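Myosin-4 (Saccharomyces cerevisiae, PDB 3MMI) is a type V myosin motor that carries specific mRNAs, including ASH1 mRNA, to the bud through its partner SHE3, represented here by its globular tail. Local coordinates at residues I215-L220 with P259-V264. Numbering follows the deposited sequence.
Sequences IFNDTL and PRIEDV
Phe216, Asn217 and Leu220 on one side of helix 209-234 pack against Ile261, Glu262 and Val264 of the loop that joins helices 240-257 and 269-279, a helix-to-loop contact within the DIL domain of the globular tail. It is modest, burying 305 Å² over both sides, and mostly apolar. Ile261 touches all three helix residues. Its CG2 meets the Phe216 ring at the edge, near the ring plane, and lies 3.9 Å from Phe216 CB. The first torsion of Ile261 (chi1 89°) accounts for this, since it turns CG2 to the side opposite the carbonyl carbon, next to the backbone N, where it faces the ring. Ile261 CD1, whose modelled position is doubtful, makes an apolar approach to Leu220 CD1 at 4.1 Å. Leu220 CD1 also presses on Val264, reaching its CB at 3.4 Å, closer than two aliphatic carbons normally come. Arg260 CD lies obliquely to the aromatic ring, 4.4 Å from Phe216 CE2. The polar margin is formed by Asn217, whose side chain runs past Ile261 in the opposite direction, its CG about 4.0 Å from the doubtfully placed Ile261 CD1. It approaches Glu262 from the opposite direction, the amide and carboxylate planes 65° apart and Asn217 CG 3.8 Å from Glu262 OE2. An alanine at Asn217 would probably leave the flank of Ile261 less covered and deprive the Glu262 carboxylate of its amide neighbour. Beyond the loop contact, Trp256 of helix 240-257 meets Phe216 edge-to-face and Arg260 by cation-pi, Leu220 and Val264 both touch Phe257, and Ile215 and Thr219 face helices 185-204 and 132-168.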
loop_
_atom_site.group_PDB
_atom_site.type_symbol
_atom_site.label_atom_id
_atom_site.label_comp_id
_atom_site.label_asym_id
_atom_site.label_seq_id
_atom_site.Cartn_x
_atom_site.Cartn_y
_atom_site.Cartn_z
ATOM N N ILE A 215 -2.455 3.105 6.261
ATOM C CA ILE A 215 -1.549 3.761 5.290
ATOM C C ILE A 215 -0.063 3.583 5.722
ATOM O O ILE A 215 0.824 3.312 4.887
ATOM C CB ILE A 215 -1.906 5.224 5.028
ATOM C CG1 ILE A 215 -3.217 5.326 4.243
ATOM C CG2 ILE A 215 -0.755 5.864 4.152
ATOM C CD1 ILE A 215 -3.915 6.530 4.238
ATOM N N PHE A 216 0.200 3.698 7.008
ATOM C CA PHE A 216 1.560 3.581 7.458
ATOM C C PHE A 216 2.071 2.110 7.379
ATOM O O PHE A 216 3.226 1.887 7.086
ATOM C CB PHE A 216 1.744 4.092 8.912
ATOM C CG PHE A 216 1.783 5.648 9.056
ATOM C CD1 PHE A 216 2.072 6.507 7.967
ATOM C CD2 PHE A 216 1.548 6.227 10.293
ATOM C CE1 PHE A 216 2.125 7.925 8.129
ATOM C CE2 PHE A 216 1.580 7.649 10.454
ATOM C CZ PHE A 216 1.875 8.476 9.355
ATOM N N ASN A 217 1.217 1.133 7.765
ATOM C CA ASN A 217 1.497 -0.292 7.501
ATOM C C ASN A 217 1.737 -0.570 6.003
ATOM O O ASN A 217 2.694 -1.249 5.686
ATOM C CB ASN A 217 0.381 -1.243 8.047
ATOM C CG ASN A 217 0.354 -1.298 9.597
ATOM O OD1 ASN A 217 -0.667 -1.012 10.238
ATOM N ND2 ASN A 217 1.488 -1.583 10.191
ATOM N N ASP A 218 0.883 -0.049 5.114
ATOM C CA ASP A 218 1.087 -0.359 3.721
ATOM C C ASP A 218 2.358 0.271 3.162
ATOM O O ASP A 218 2.950 -0.191 2.190
ATOM C CB ASP A 218 -0.144 0.010 2.887
ATOM C CG ASP A 218 -1.351 -0.873 3.198
ATOM O OD1 ASP A 218 -1.152 -1.934 3.844
ATOM O OD2 ASP A 218 -2.488 -0.489 2.849
ATOM N N THR A 219 2.681 1.428 3.720
ATOM C CA THR A 219 3.880 2.155 3.362
ATOM C C THR A 219 5.105 1.299 3.641
ATOM O O THR A 219 5.994 1.164 2.799
ATOM C CB THR A 219 3.952 3.520 4.110
ATOM O OG1 THR A 219 2.951 4.388 3.550
ATOM C CG2 THR A 219 5.326 4.214 3.869
ATOM N N LEU A 220 5.137 0.724 4.812
ATOM C CA LEU A 220 6.097 -0.313 5.096
ATOM C C LEU A 220 5.981 -1.604 4.242
ATOM O O LEU A 220 6.994 -2.226 3.963
ATOM C CB LEU A 220 5.974 -0.671 6.538
ATOM C CG LEU A 220 6.379 0.370 7.619
ATOM C CD1 LEU A 220 6.227 -0.223 9.007
ATOM C CD2 LEU A 220 7.800 0.971 7.443
ATOM N N PRO A 259 6.410 4.529 17.889
ATOM C CA PRO A 259 5.364 5.117 18.737
ATOM C C PRO A 259 4.002 5.354 18.010
ATOM O O PRO A 259 3.217 6.194 18.479
ATOM C CB PRO A 259 5.986 6.471 19.134
ATOM C CG PRO A 259 6.913 6.801 17.993
ATOM C CD PRO A 259 7.517 5.460 17.625
ATOM N N ARG A 260 3.708 4.649 16.895
ATOM C CA ARG A 260 2.586 5.074 16.005
ATOM C C ARG A 260 1.630 3.973 15.605
ATOM O O ARG A 260 0.430 4.193 15.366
ATOM C CB ARG A 260 3.123 5.712 14.738
ATOM C CG ARG A 260 4.094 6.755 15.059
ATOM C CD ARG A 260 4.348 7.528 13.856
ATOM N NE ARG A 260 3.883 8.911 13.981
ATOM C CZ ARG A 260 4.649 9.877 14.494
ATOM N NH1 ARG A 260 5.907 9.568 14.892
ATOM N NH2 ARG A 260 4.164 11.134 14.567
ATOM N N ILE A 261 2.171 2.783 15.440
ATOM C CA ILE A 261 1.324 1.759 14.923
ATOM C C ILE A 261 1.645 0.549 15.827
ATOM O O ILE A 261 2.619 0.540 16.566
ATOM C CB ILE A 261 1.526 1.563 13.342
ATOM C CG1 ILE A 261 2.630 0.541 13.033
ATOM C CG2 ILE A 261 1.900 2.877 12.667
ATOM C CD1 ILE A 261 3.204 0.693 11.599
ATOM N N GLU A 262 0.803 -0.451 15.677
ATOM C CA GLU A 262 0.754 -1.651 16.478
ATOM C C GLU A 262 2.140 -2.350 16.588
ATOM O O GLU A 262 2.693 -2.468 17.677
ATOM C CB GLU A 262 -0.222 -2.602 15.741
ATOM C CG GLU A 262 0.029 -2.602 14.109
ATOM C CD GLU A 262 -1.092 -1.908 13.359
ATOM O OE1 GLU A 262 -1.339 -0.705 13.631
ATOM O OE2 GLU A 262 -1.746 -2.570 12.491
ATOM N N ASP A 263 2.655 -2.844 15.460
ATOM C CA ASP A 263 3.784 -3.774 15.405
ATOM C C ASP A 263 4.162 -3.606 13.915
ATOM O O ASP A 263 3.430 -4.027 13.058
ATOM C CB ASP A 263 3.239 -5.211 15.735
ATOM C CG ASP A 263 4.357 -6.265 16.060
ATOM O OD1 ASP A 263 5.620 -5.914 16.098
ATOM O OD2 ASP A 263 3.908 -7.478 16.232
ATOM N N VAL A 264 5.252 -2.912 13.639
ATOM C CA VAL A 264 5.597 -2.583 12.284
ATOM C C VAL A 264 6.356 -3.675 11.521
ATOM O O VAL A 264 6.347 -3.667 10.284
ATOM C CB VAL A 264 6.506 -1.350 12.188
ATOM C CG1 VAL A 264 5.814 -0.158 12.586
ATOM C CG2 VAL A 264 7.744 -1.587 13.036
#